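Local coordinates for COPII coat assembly protein SEC16 (Saccharomyces cerevisiae, PDB 3MZK) that helps start assembly of the COPII coat that forms transport vesicles at the endoplasmic reticulum and selects cargo, and also takes part in autophagy, at residues 354-359 and 397-402; 358-363 and 404-409; 306-311 and 337-342; 299-304 and 317-322; 17-22 and 55-60. All coordinates share one frame; numbering follows the deposited sequence.

Interaction 1: residues 354-359 and 397-402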
# COMPACT_ATOMS: atom_id res chain seq x y z
N SER B 354 -23.47 -0.07 23.21
CA SER B 354 -24.79 -0.35 22.65
C SER B 354 -25.50 -1.52 23.33
O SER B 354 -26.71 -1.66 23.23
CB SER B 354 -24.71 -0.58 21.14
OG SER B 354 -23.95 -1.74 20.85
N ILE B 355 -24.74 -2.37 24.02
CA ILE B 355 -25.32 -3.55 24.65
C ILE B 355 -25.46 -3.44 26.17
O ILE B 355 -25.96 -4.37 26.81
CB ILE B 355 -24.56 -4.85 24.29
CG1 ILE B 355 -23.23 -4.92 25.04
CG2 ILE B 355 -24.36 -4.96 22.80
CD1 ILE B 355 -22.67 -6.31 25.13
N LEU B 356 -25.03 -2.33 26.74
CA LEU B 356 -25.20 -2.12 28.18
C LEU B 356 -26.66 -2.27 28.62
O LEU B 356 -26.95 -2.93 29.62
CB LEU B 356 -24.65 -0.76 28.61
CG LEU B 356 -23.13 -0.72 28.77
CD1 LEU B 356 -22.59 0.71 28.77
CD2 LEU B 356 -22.72 -1.45 30.04
N PRO B 357 -27.60 -1.67 27.87
CA PRO B 357 -29.01 -1.89 28.19
C PRO B 357 -29.34 -3.38 28.26
O PRO B 357 -30.05 -3.80 29.16
CB PRO B 357 -29.72 -1.24 27.01
CG PRO B 357 -28.81 -0.15 26.61
CD PRO B 357 -27.43 -0.68 26.79
N GLN B 358 -28.81 -4.16 27.32
CA GLN B 358 -29.11 -5.59 27.28
C GLN B 358 -28.56 -6.29 28.52
O GLN B 358 -29.17 -7.23 29.01
CB GLN B 358 -28.55 -6.23 26.02
CG GLN B 358 -29.05 -7.65 25.77
CD GLN B 358 -28.44 -8.28 24.52
OE1 GLN B 358 -29.16 -8.84 23.68
NE2 GLN B 358 -27.12 -8.19 24.39
N LYS B 359 -27.42 -5.82 29.02
CA LYS B 359 -26.83 -6.39 30.22
C LYS B 359 -27.69 -6.14 31.46
O LYS B 359 -27.86 -7.03 32.30
CB LYS B 359 -25.43 -5.83 30.46
CG LYS B 359 -24.40 -6.27 29.43
CD LYS B 359 -23.01 -5.86 29.87
CE LYS B 359 -21.98 -6.16 28.80
NZ LYS B 359 -20.66 -5.60 29.18
N ILE B 397 -27.15 8.73 31.81
CA ILE B 397 -28.15 9.10 32.81
C ILE B 397 -29.28 8.09 32.93
O ILE B 397 -29.68 7.71 34.03
CB ILE B 397 -28.75 10.48 32.50
CG1 ILE B 397 -27.64 11.54 32.47
CG2 ILE B 397 -29.82 10.83 33.52
CD1 ILE B 397 -28.02 12.80 31.74
N ASN B 398 -29.79 7.66 31.78
CA ASN B 398 -30.80 6.62 31.73
C ASN B 398 -30.34 5.27 32.27
O ASN B 398 -31.03 4.66 33.10
CB ASN B 398 -31.31 6.45 30.30
CG ASN B 398 -32.15 7.62 29.84
OD1 ASN B 398 -32.85 8.23 30.64
ND2 ASN B 398 -32.08 7.95 28.56
N LEU B 399 -29.18 4.81 31.82
CA LEU B 399 -28.62 3.55 32.31
C LEU B 399 -28.46 3.56 33.83
O LEU B 399 -28.68 2.56 34.49
CB LEU B 399 -27.26 3.25 31.66
CG LEU B 399 -27.27 2.85 30.19
CD1 LEU B 399 -25.85 2.91 29.62
CD2 LEU B 399 -27.86 1.47 30.02
N THR B 400 -28.07 4.71 34.36
CA THR B 400 -27.88 4.83 35.80
C THR B 400 -29.20 4.62 36.53
O THR B 400 -29.28 3.86 37.50
CB THR B 400 -27.31 6.20 36.18
OG1 THR B 400 -26.06 6.39 35.52
CG2 THR B 400 -27.11 6.29 37.68
N ARG B 401 -30.24 5.29 36.05
CA ARG B 401 -31.56 5.15 36.65
C ARG B 401 -32.03 3.71 36.56
O ARG B 401 -32.40 3.10 37.57
CB ARG B 401 -32.55 6.08 35.96
CG ARG B 401 -34.00 5.90 36.39
CD ARG B 401 -34.91 6.74 35.52
NE ARG B 401 -34.51 6.68 34.12
CZ ARG B 401 -34.80 5.67 33.31
NH1 ARG B 401 -35.50 4.63 33.76
NH2 ARG B 401 -34.39 5.69 32.05
N GLU B 402 -32.01 3.17 35.35
CA GLU B 402 -32.49 1.82 35.09
C GLU B 402 -31.71 0.79 35.88
O GLU B 402 -32.24 -0.23 36.30
CB GLU B 402 -32.42 1.52 33.60
CG GLU B 402 -33.30 2.43 32.76
CD GLU B 402 -33.10 2.22 31.27
OE1 GLU B 402 -32.05 1.66 30.87
OE2 GLU B 402 -34.00 2.63 30.50

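Interaction 2: residues 358-363 and 404-409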
# COMPACT_ATOMS: atom_id res chain seq x y z
N GLN B 358 -28.81 -4.16 27.32
CA GLN B 358 -29.11 -5.59 27.28
C GLN B 358 -28.56 -6.29 28.52
O GLN B 358 -29.17 -7.23 29.01
CB GLN B 358 -28.55 -6.23 26.02
CG GLN B 358 -29.05 -7.65 25.77
CD GLN B 358 -28.44 -8.28 24.52
OE1 GLN B 358 -29.16 -8.84 23.68
NE2 GLN B 358 -27.12 -8.19 24.39
N LYS B 359 -27.42 -5.82 29.02
CA LYS B 359 -26.83 -6.39 30.22
C LYS B 359 -27.69 -6.14 31.46
O LYS B 359 -27.86 -7.03 32.30
CB LYS B 359 -25.43 -5.83 30.46
CG LYS B 359 -24.40 -6.27 29.43
CD LYS B 359 -23.01 -5.86 29.87
CE LYS B 359 -21.98 -6.16 28.80
NZ LYS B 359 -20.66 -5.60 29.18
N ILE B 360 -28.24 -4.93 31.56
CA ILE B 360 -29.13 -4.58 32.66
C ILE B 360 -30.39 -5.43 32.57
O ILE B 360 -30.89 -5.94 33.57
CB ILE B 360 -29.50 -3.09 32.64
CG1 ILE B 360 -28.24 -2.23 32.72
CG2 ILE B 360 -30.45 -2.75 33.78
CD1 ILE B 360 -28.53 -0.75 32.69
N TYR B 361 -30.90 -5.56 31.36
CA TYR B 361 -32.05 -6.41 31.09
C TYR B 361 -31.75 -7.85 31.47
O TYR B 361 -32.63 -8.59 31.92
CB TYR B 361 -32.42 -6.30 29.61
CG TYR B 361 -33.23 -7.43 29.05
CD1 TYR B 361 -34.51 -7.68 29.50
CD2 TYR B 361 -32.72 -8.22 28.03
CE1 TYR B 361 -35.26 -8.71 28.96
CE2 TYR B 361 -33.46 -9.25 27.49
CZ TYR B 361 -34.72 -9.49 27.95
OH TYR B 361 -35.45 -10.52 27.41
N HIS B 362 -30.49 -8.25 31.30
CA HIS B 362 -30.03 -9.57 31.69
C HIS B 362 -30.17 -9.71 33.20
O HIS B 362 -30.78 -10.66 33.69
CB HIS B 362 -28.57 -9.76 31.25
CG HIS B 362 -28.01 -11.12 31.53
ND1 HIS B 362 -26.67 -11.42 31.35
CD2 HIS B 362 -28.59 -12.25 31.98
CE1 HIS B 362 -26.46 -12.68 31.68
NE2 HIS B 362 -27.61 -13.21 32.07
N ALA B 363 -29.61 -8.76 33.94
CA ALA B 363 -29.72 -8.74 35.40
C ALA B 363 -31.18 -8.77 35.85
O ALA B 363 -31.51 -9.42 36.84
CB ALA B 363 -29.02 -7.52 35.97
N SER B 404 -30.26 1.42 38.81
CA SER B 404 -30.72 1.57 40.19
C SER B 404 -32.00 0.79 40.45
O SER B 404 -32.12 0.11 41.47
CB SER B 404 -30.94 3.05 40.53
OG SER B 404 -29.71 3.72 40.69
N GLU B 405 -32.95 0.88 39.53
CA GLU B 405 -34.23 0.21 39.68
C GLU B 405 -34.04 -1.30 39.84
O GLU B 405 -34.58 -1.91 40.75
CB GLU B 405 -35.14 0.50 38.48
CG GLU B 405 -36.57 -0.00 38.66
CD GLU B 405 -37.29 0.68 39.81
OE1 GLU B 405 -36.76 1.70 40.31
OE2 GLU B 405 -38.37 0.20 40.21
N VAL B 406 -33.25 -1.89 38.94
CA VAL B 406 -32.97 -3.31 39.00
C VAL B 406 -32.22 -3.66 40.27
O VAL B 406 -32.53 -4.64 40.95
CB VAL B 406 -32.16 -3.78 37.79
CG1 VAL B 406 -31.87 -5.26 37.90
CG2 VAL B 406 -32.90 -3.46 36.50
N ALA B 407 -31.23 -2.84 40.61
CA ALA B 407 -30.44 -3.06 41.81
C ALA B 407 -31.35 -3.05 43.04
O ALA B 407 -31.24 -3.93 43.89
CB ALA B 407 -29.35 -2.01 41.94
N SER B 408 -32.24 -2.07 43.12
CA SER B 408 -33.19 -1.99 44.22
C SER B 408 -34.00 -3.28 44.34
O SER B 408 -34.14 -3.84 45.42
CB SER B 408 -34.14 -0.80 44.04
OG SER B 408 -33.44 0.43 44.09
N ARG B 409 -34.53 -3.73 43.21
CA ARG B 409 -35.37 -4.92 43.17
C ARG B 409 -34.66 -6.17 43.70
O ARG B 409 -35.31 -7.11 44.15
CB ARG B 409 -35.89 -5.16 41.75
CG ARG B 409 -37.14 -4.36 41.40
CD ARG B 409 -37.33 -4.22 39.91
NE ARG B 409 -37.23 -5.51 39.23
CZ ARG B 409 -37.05 -5.64 37.92
NH1 ARG B 409 -36.94 -4.57 37.15
NH2 ARG B 409 -36.96 -6.85 37.39

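Interaction 3: residues 306-311 and 337-342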
# COMPACT_ATOMS: atom_id res chain seq x y z
N VAL B 306 -17.14 -7.42 12.89
CA VAL B 306 -17.80 -6.12 12.88
C VAL B 306 -18.24 -5.76 14.29
O VAL B 306 -18.82 -6.58 14.99
CB VAL B 306 -19.01 -6.12 11.94
CG1 VAL B 306 -19.79 -4.82 12.09
CG2 VAL B 306 -18.57 -6.33 10.50
N PRO B 307 -17.97 -4.52 14.71
CA PRO B 307 -18.34 -4.10 16.07
C PRO B 307 -19.86 -4.01 16.28
O PRO B 307 -20.60 -3.65 15.36
CB PRO B 307 -17.71 -2.70 16.20
CG PRO B 307 -16.74 -2.59 15.05
CD PRO B 307 -17.28 -3.46 13.96
N LEU B 308 -20.31 -4.34 17.49
CA LEU B 308 -21.69 -4.12 17.89
C LEU B 308 -21.88 -2.66 18.28
O LEU B 308 -21.22 -2.17 19.20
CB LEU B 308 -22.07 -5.02 19.07
CG LEU B 308 -22.32 -6.51 18.79
CD1 LEU B 308 -22.70 -7.25 20.06
CD2 LEU B 308 -23.39 -6.70 17.72
N SER B 309 -22.77 -1.96 17.59
CA SER B 309 -23.04 -0.55 17.88
C SER B 309 -24.33 -0.08 17.21
O SER B 309 -25.08 -0.89 16.66
CB SER B 309 -21.88 0.32 17.40
OG SER B 309 -21.95 0.55 16.00
N ASN B 310 -24.56 1.22 17.26
CA ASN B 310 -25.73 1.83 16.63
C ASN B 310 -25.42 2.39 15.24
O ASN B 310 -26.32 2.70 14.47
CB ASN B 310 -26.29 2.96 17.50
CG ASN B 310 -26.77 2.46 18.85
OD1 ASN B 310 -27.76 1.73 18.93
ND2 ASN B 310 -26.08 2.87 19.91
N GLU B 311 -24.13 2.52 14.94
CA GLU B 311 -23.71 3.08 13.67
C GLU B 311 -23.88 2.05 12.56
O GLU B 311 -23.73 0.85 12.79
CB GLU B 311 -22.25 3.54 13.75
N GLU B 337 -22.61 -10.96 24.86
CA GLU B 337 -21.59 -10.78 25.89
C GLU B 337 -20.31 -11.57 25.59
O GLU B 337 -19.21 -11.11 25.86
CB GLU B 337 -22.12 -11.13 27.28
CG GLU B 337 -21.10 -10.87 28.37
CD GLU B 337 -21.70 -10.86 29.76
OE1 GLU B 337 -22.94 -10.94 29.87
OE2 GLU B 337 -20.93 -10.76 30.73
N ILE B 338 -20.48 -12.77 25.04
CA ILE B 338 -19.34 -13.58 24.61
C ILE B 338 -18.57 -12.90 23.49
O ILE B 338 -17.33 -12.82 23.52
CB ILE B 338 -19.80 -14.98 24.16
CG1 ILE B 338 -20.32 -15.77 25.36
CG2 ILE B 338 -18.65 -15.71 23.46
CD1 ILE B 338 -20.91 -17.12 25.01
N TYR B 339 -19.30 -12.39 22.50
CA TYR B 339 -18.70 -11.66 21.39
C TYR B 339 -17.92 -10.46 21.93
O TYR B 339 -16.86 -10.12 21.40
CB TYR B 339 -19.79 -11.21 20.42
CG TYR B 339 -19.28 -10.66 19.11
CD1 TYR B 339 -18.42 -11.40 18.30
CD2 TYR B 339 -19.70 -9.41 18.65
CE1 TYR B 339 -17.96 -10.90 17.09
CE2 TYR B 339 -19.25 -8.90 17.44
CZ TYR B 339 -18.38 -9.65 16.66
OH TYR B 339 -17.93 -9.16 15.46
N GLU B 340 -18.44 -9.84 22.98
CA GLU B 340 -17.75 -8.70 23.59
C GLU B 340 -16.46 -9.15 24.26
O GLU B 340 -15.41 -8.52 24.10
CB GLU B 340 -18.64 -8.01 24.61
CG GLU B 340 -18.02 -6.79 25.25
CD GLU B 340 -18.87 -6.22 26.37
OE1 GLU B 340 -19.32 -7.01 27.22
OE2 GLU B 340 -19.10 -4.99 26.39
N TYR B 341 -16.54 -10.25 25.01
CA TYR B 341 -15.37 -10.80 25.68
C TYR B 341 -14.25 -11.06 24.68
O TYR B 341 -13.09 -10.80 24.96
CB TYR B 341 -15.73 -12.08 26.42
CG TYR B 341 -14.59 -12.67 27.22
CD1 TYR B 341 -14.12 -12.04 28.36
CD2 TYR B 341 -13.99 -13.87 26.83
CE1 TYR B 341 -13.08 -12.57 29.09
CE2 TYR B 341 -12.95 -14.41 27.56
CZ TYR B 341 -12.50 -13.76 28.69
OH TYR B 341 -11.46 -14.29 29.42
N ILE B 342 -14.61 -11.58 23.51
CA ILE B 342 -13.63 -11.89 22.47
C ILE B 342 -12.87 -10.63 22.02
O ILE B 342 -11.65 -10.65 21.86
CB ILE B 342 -14.29 -12.58 21.27
CG1 ILE B 342 -14.77 -13.98 21.66
CG2 ILE B 342 -13.32 -12.68 20.11
CD1 ILE B 342 -15.64 -14.64 20.63

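Interaction 4: residues 299-304 and 317-322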
# COMPACT_ATOMS: atom_id res chain seq x y z
N THR B 299 -24.05 -13.85 11.37
CA THR B 299 -22.96 -14.80 11.19
C THR B 299 -21.82 -14.13 10.41
O THR B 299 -20.67 -14.13 10.86
CB THR B 299 -23.43 -16.08 10.46
OG1 THR B 299 -24.53 -16.66 11.17
CG2 THR B 299 -22.31 -17.10 10.37
N LEU B 300 -22.14 -13.52 9.27
CA LEU B 300 -21.12 -12.84 8.47
C LEU B 300 -20.44 -11.71 9.24
O LEU B 300 -19.22 -11.57 9.16
CB LEU B 300 -21.70 -12.31 7.15
CG LEU B 300 -22.51 -13.31 6.33
CD1 LEU B 300 -22.64 -12.85 4.89
CD2 LEU B 300 -21.89 -14.69 6.39
N PHE B 301 -21.21 -10.93 9.99
CA PHE B 301 -20.67 -9.81 10.76
C PHE B 301 -19.70 -10.30 11.84
O PHE B 301 -18.67 -9.67 12.09
CB PHE B 301 -21.79 -8.99 11.40
CG PHE B 301 -22.65 -8.26 10.41
CD1 PHE B 301 -22.15 -7.88 9.18
CD2 PHE B 301 -23.98 -7.96 10.71
CE1 PHE B 301 -22.95 -7.20 8.26
CE2 PHE B 301 -24.78 -7.29 9.79
CZ PHE B 301 -24.27 -6.91 8.57
N ILE B 302 -20.06 -11.41 12.47
CA ILE B 302 -19.20 -12.04 13.47
C ILE B 302 -17.86 -12.47 12.87
O ILE B 302 -16.79 -12.14 13.39
CB ILE B 302 -19.89 -13.27 14.09
CG1 ILE B 302 -21.07 -12.83 14.95
CG2 ILE B 302 -18.90 -14.07 14.92
CD1 ILE B 302 -22.05 -13.94 15.28
N ILE B 303 -17.92 -13.19 11.76
CA ILE B 303 -16.71 -13.61 11.06
C ILE B 303 -15.87 -12.40 10.68
O ILE B 303 -14.65 -12.43 10.76
CB ILE B 303 -17.03 -14.42 9.80
CG1 ILE B 303 -17.82 -15.67 10.15
CG2 ILE B 303 -15.76 -14.79 9.06
CD1 ILE B 303 -18.34 -16.41 8.94
N GLY B 304 -16.54 -11.33 10.26
CA GLY B 304 -15.86 -10.13 9.83
C GLY B 304 -15.38 -9.28 10.99
O GLY B 304 -14.76 -8.24 10.79
N SER B 317 -25.34 2.50 3.50
CA SER B 317 -26.43 1.66 3.98
C SER B 317 -26.94 2.11 5.34
O SER B 317 -26.24 2.79 6.09
CB SER B 317 -25.99 0.20 4.05
OG SER B 317 -27.02 -0.61 4.58
N ASP B 318 -28.17 1.72 5.66
CA ASP B 318 -28.76 2.06 6.95
C ASP B 318 -28.71 0.87 7.91
O ASP B 318 -29.08 1.00 9.07
CB ASP B 318 -30.20 2.53 6.77
CG ASP B 318 -31.05 1.54 6.01
OD1 ASP B 318 -32.17 1.90 5.59
OD2 ASP B 318 -30.60 0.39 5.82
N VAL B 319 -28.26 -0.28 7.41
CA VAL B 319 -28.21 -1.50 8.20
C VAL B 319 -27.35 -1.34 9.46
O VAL B 319 -26.27 -0.75 9.41
CB VAL B 319 -27.73 -2.70 7.36
CG1 VAL B 319 -27.22 -3.82 8.25
CG2 VAL B 319 -28.86 -3.19 6.46
N ILE B 320 -27.84 -1.87 10.57
CA ILE B 320 -27.15 -1.75 11.86
C ILE B 320 -26.84 -3.13 12.46
O ILE B 320 -27.68 -4.03 12.42
CB ILE B 320 -28.00 -0.92 12.85
CG1 ILE B 320 -28.15 0.51 12.34
CG2 ILE B 320 -27.39 -0.93 14.25
CD1 ILE B 320 -29.00 1.40 13.23
N PHE B 321 -25.64 -3.30 13.00
CA PHE B 321 -25.31 -4.51 13.74
C PHE B 321 -25.44 -4.22 15.22
O PHE B 321 -24.45 -3.89 15.88
CB PHE B 321 -23.89 -4.98 13.43
CG PHE B 321 -23.57 -6.36 13.96
CD1 PHE B 321 -22.26 -6.72 14.27
CD2 PHE B 321 -24.58 -7.29 14.13
CE1 PHE B 321 -21.96 -7.98 14.75
CE2 PHE B 321 -24.30 -8.56 14.62
CZ PHE B 321 -22.99 -8.91 14.93
N GLU B 322 -26.66 -4.34 15.73
CA GLU B 322 -27.02 -3.92 17.08
C GLU B 322 -26.88 -5.07 18.08
O GLU B 322 -26.47 -4.87 19.22
CB GLU B 322 -28.46 -3.38 17.08
CG GLU B 322 -28.87 -2.56 18.30
CD GLU B 322 -30.31 -2.05 18.21
OE1 GLU B 322 -30.98 -2.33 17.18
OE2 GLU B 322 -30.77 -1.38 19.16

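Interaction 5: residues 17-22 and 55-60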
# COMPACT_ATOMS: atom_id res chain seq x y z
N PHE B 17 -54.83 -11.84 34.49
CA PHE B 17 -53.42 -12.20 34.65
C PHE B 17 -52.54 -10.99 34.98
O PHE B 17 -52.60 -9.97 34.30
CB PHE B 17 -52.90 -12.87 33.38
CG PHE B 17 -51.55 -13.49 33.54
CD1 PHE B 17 -51.42 -14.84 33.85
CD2 PHE B 17 -50.39 -12.72 33.39
CE1 PHE B 17 -50.18 -15.41 34.00
CE2 PHE B 17 -49.14 -13.29 33.55
CZ PHE B 17 -49.03 -14.64 33.85
N HIS B 18 -51.72 -11.11 36.01
CA HIS B 18 -50.82 -10.02 36.39
C HIS B 18 -49.50 -10.50 36.95
O HIS B 18 -49.44 -11.45 37.72
CB HIS B 18 -51.49 -9.07 37.39
CG HIS B 18 -52.49 -8.15 36.77
ND1 HIS B 18 -53.80 -8.08 37.19
CD2 HIS B 18 -52.36 -7.26 35.76
CE1 HIS B 18 -54.44 -7.19 36.46
NE2 HIS B 18 -53.60 -6.68 35.58
N TRP B 19 -48.43 -9.82 36.56
CA TRP B 19 -47.12 -10.10 37.10
C TRP B 19 -46.94 -9.31 38.38
O TRP B 19 -47.53 -8.26 38.57
CB TRP B 19 -46.06 -9.68 36.09
CG TRP B 19 -46.36 -10.14 34.70
CD1 TRP B 19 -47.13 -9.50 33.78
CD2 TRP B 19 -45.90 -11.34 34.08
NE1 TRP B 19 -47.18 -10.23 32.61
CE2 TRP B 19 -46.43 -11.36 32.77
CE3 TRP B 19 -45.08 -12.39 34.50
CZ2 TRP B 19 -46.18 -12.40 31.88
CZ3 TRP B 19 -44.84 -13.43 33.62
CH2 TRP B 19 -45.38 -13.42 32.32
N SER B 20 -46.10 -9.83 39.26
CA SER B 20 -45.76 -9.12 40.47
C SER B 20 -44.25 -8.95 40.57
O SER B 20 -43.49 -9.74 40.01
CB SER B 20 -46.25 -9.92 41.68
OG SER B 20 -45.86 -9.29 42.88
N ALA B 21 -43.81 -7.92 41.28
CA ALA B 21 -42.39 -7.73 41.52
C ALA B 21 -41.80 -8.80 42.45
O ALA B 21 -40.58 -8.89 42.60
CB ALA B 21 -42.13 -6.33 42.09
N ALA B 22 -42.66 -9.63 43.05
CA ALA B 22 -42.20 -10.65 44.00
C ALA B 22 -42.11 -12.05 43.39
O ALA B 22 -42.24 -13.04 44.10
CB ALA B 22 -43.09 -10.68 45.22
N GLN B 55 -43.97 -21.77 37.76
CA GLN B 55 -44.96 -22.80 37.45
C GLN B 55 -45.68 -22.41 36.17
O GLN B 55 -46.67 -23.02 35.77
CB GLN B 55 -45.99 -22.95 38.57
CG GLN B 55 -45.43 -22.88 39.98
CD GLN B 55 -44.67 -24.12 40.37
OE1 GLN B 55 -44.40 -24.99 39.54
NE2 GLN B 55 -44.31 -24.22 41.65
N ILE B 56 -45.17 -21.36 35.53
CA ILE B 56 -45.79 -20.81 34.33
C ILE B 56 -44.71 -20.52 33.29
O ILE B 56 -44.88 -20.79 32.10
CB ILE B 56 -46.56 -19.53 34.66
CG1 ILE B 56 -47.67 -19.83 35.67
CG2 ILE B 56 -47.13 -18.90 33.40
CD1 ILE B 56 -48.53 -18.65 36.00
N ILE B 57 -43.61 -19.95 33.76
CA ILE B 57 -42.44 -19.72 32.93
C ILE B 57 -41.37 -20.74 33.31
O ILE B 57 -40.69 -20.58 34.32
CB ILE B 57 -41.89 -18.29 33.11
CG1 ILE B 57 -42.74 -17.29 32.32
CG2 ILE B 57 -40.44 -18.21 32.69
CD1 ILE B 57 -42.16 -15.88 32.31
N LYS B 58 -41.25 -21.79 32.51
CA LYS B 58 -40.21 -22.79 32.72
C LYS B 58 -38.85 -22.14 32.56
O LYS B 58 -38.49 -21.73 31.45
CB LYS B 58 -40.37 -23.95 31.73
N PRO B 59 -38.09 -22.03 33.66
CA PRO B 59 -36.78 -21.37 33.66
C PRO B 59 -35.75 -22.10 32.78
O PRO B 59 -35.95 -23.26 32.43
CB PRO B 59 -36.36 -21.44 35.14
CG PRO B 59 -37.63 -21.66 35.90
CD PRO B 59 -38.48 -22.49 35.00
N ASN B 60 -34.67 -21.40 32.44
CA ASN B 60 -33.60 -21.97 31.63
C ASN B 60 -32.34 -22.23 32.44
O ASN B 60 -31.85 -21.34 33.14
CB ASN B 60 -33.26 -21.05 30.45
CG ASN B 60 -34.32 -21.07 29.37
OD1 ASN B 60 -35.47 -21.39 29.63
ND2 ASN B 60 -33.92 -20.72 28.15

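Interaction 1: residues 354-359 and 397-402
Leu399 reaches from helix 394-409 to Leu356 and Pro357 at the start of helix 356-368. Its CB points toward that helix. CG lies anti to the carbonyl carbon (chi1 -71°), which carries the fork across the interface. The two methyls then divide the work. Leu399 CD1 touches Leu356 CB at 4.0 Å and comes equally near to Leu356 CD1. Leu399 CD2 lies 3.8 Å from Pro357 N and 3.9 Å from Pro357 CG. The two leucine side chains cross at about a right angle. No hydrogen bond joins the segments, and all three touching residues are buried. Polar groups lie beside this packing on helix 394-409. There Arg401 NH2 bonds to Asn398 OD1 at 3.3 Å, coming from above the amide carbonyl plane, and makes a weak salt bridge with Glu402. Asn398 OD1 also takes a bond from the backbone of another protein's chain. Helix 372-387 covers Leu356 as well. Two helices running nearly parallel, with the helix between them in sequence packed alongside, are typical of an alpha-solenoid, here the ACE1-type helical domain of Sec16.

Interaction 2: residues 358-363 and 404-409
Val406 splits its two methyls between Ile360 and Ala363. Its chi1 is 179°, with CG1 opposite the backbone N and CG2 opposite the carbonyl carbon. CG2 meets Ile360 CG2 at 3.7 Å. CG1 rests near Ala363 CB, 4.1 Å away, and as near to the carbonyl carbon of Ala363. Ile360 uses its short branch here. With chi1 at -59°, CG2 is the branch opposite the backbone N, and CG1 leaves beside that N with the ethyl arm extended. Ala363 has only a methyl to offer, so Val406 CG1 comes down close to the backbone of helix 356-368. This is one-turn spacing: Ile360 and Ala363 are three residues apart and present one apolar face to the last helix modelled in this chain, 394-409, in the alpha-solenoid. Tyr361 is turned the other way, and its OH bonds to Asn328 O. The His362 ring meets Tyr378 edge-to-face. Near the end of helix 394-409, Ser408 folds its OG back to Ser404 O at 3.0 Å. That carbonyl also accepts the amide of Ser408, so it is gripped twice; the hydroxyl comes from above the carbonyl plane. Arg409 NH2 bonds to Ser364 OG, one residue beyond Ala363, which adds a polar tie beside the apolar packing. A chain of another protein also packs on Ile360 and Arg409.

Interaction 3: residues 306-311 and 337-342
With chi1 at -169°, Tyr339 sends its ring straight out from helix 330-344 to Val306 and Leu308, and Leu308, with chi1 at -75°, turns its CG to the ring. The phenol OH donates to Val306 O at 2.8 Å. The oxygen lies in the plane of the ring, at its edge. Seen from the carbonyl, the donor stands 40° out of the C=O plane, so it is not on a lone pair. Leu308 CG sits at the same ring's edge, 3.9 Å from Tyr339 CD2, and Leu308 CD1 is nearly as close. A phenylalanine in place of Tyr339 would probably keep the leucine contact but leave the buried Val306 carbonyl without this donor and the loop freer to shift. Elsewhere the Tyr339 ring meets Phe343 edge-to-face and packs on Ile302 and Leu106. In the loop, Ser309 OG accepts from Glu311 N, an ST turn. The arrangement is an interhelical loop tied by a tyrosine to the next helix of an alpha-solenoid.

Interaction 4: residues 299-304 and 317-322
The last turns of helix 294-303 face an extended, irregular loop, and Phe301 and Phe321 come nearest, with CA atoms 7.6 Å apart. Their side chains slide past each other in opposite directions. Phe301 CB lies over one face of the Phe321 ring, 3.6 Å from its centroid and 17° off the normal, a CH-pi contact. The two rings meet obliquely, with planes at 52° and centroids 5.0 Å apart. Phe301 CD2 does the touching, reaching Phe321 CD2 at 3.5 Å. Further out, Phe301 CZ meets Val319 CG1 at 4.3 Å. Ile302 CG1 touches the far end of the other ring, at Phe321 CZ. Were Phe321 replaced by an alanine, a gap would probably open over Phe301 CB and the Phe301 ring would be freer to turn. Before Val319 the loop bends in an ST turn, Val319 N giving its hydrogen to Ser317 OG. Leu308 and Val313 also pack on Phe321, while helix 101-111 covers Ile302 and helices 275-290 and 252-261 cover Leu300.

Interaction 5: residues 17-22 and 55-60
The Phe17 ring meets Ile56 CD1 at its edge, near the ring plane, with Phe17 CE1 4.1 Å from that methyl. Trp19 NE1 also lies in the plane of the phenyl ring at its edge. The indole in turn has Phe17 CE2 over one face, 3.4 Å above its plane and toward the rim. Ile57 CD1 approaches the six-membered end of the indole obliquely, 3.9 Å from Trp19 CZ3. The Trp19 and Ile57 side chains cross at about a right angle. The tryptophan's CG sits opposite the carbonyl carbon (chi1 -46°), which brings its far end to the isoleucine although its CB is not aimed there. Val25 of strand 24-28 packs on Phe17, Trp19 and Ile56. His18 ND1 and Trp19 NE1 bond to the backbone of another protein's chain, consistent with the strand insertion into Sec13 known for ACE1 proteins. Between the two segments there are only apolar touches, two isoleucine methyls against aromatic carbons, and no hydrogen bond sets their relative rotation.

Interactions 1 and 2 are two levels of one interface, between helices 356-368 and 394-409. Their centres are about 8 Å apart, and Leu399 CD2 touches Ile360 CD1 at 3.5 Å. Interaction 3 reaches this pair through the 2.8 Å salt bridge Lys359 NZ to Glu340 OE1. Interactions 3 and 4 interlock in sequence and share the loop after helix 294-303: Val306 N lies 2.8 Å from Phe301 O, a probable hydrogen bond. These four lie in the helical solenoid. Interaction 5 is separate, in the N-terminal sheet, about 17 Å from interaction 2 between centres. Another protein's chain packs on interactions 1, 2 and 5 and reaches interaction 4 through a long, weak ion pair at Glu322.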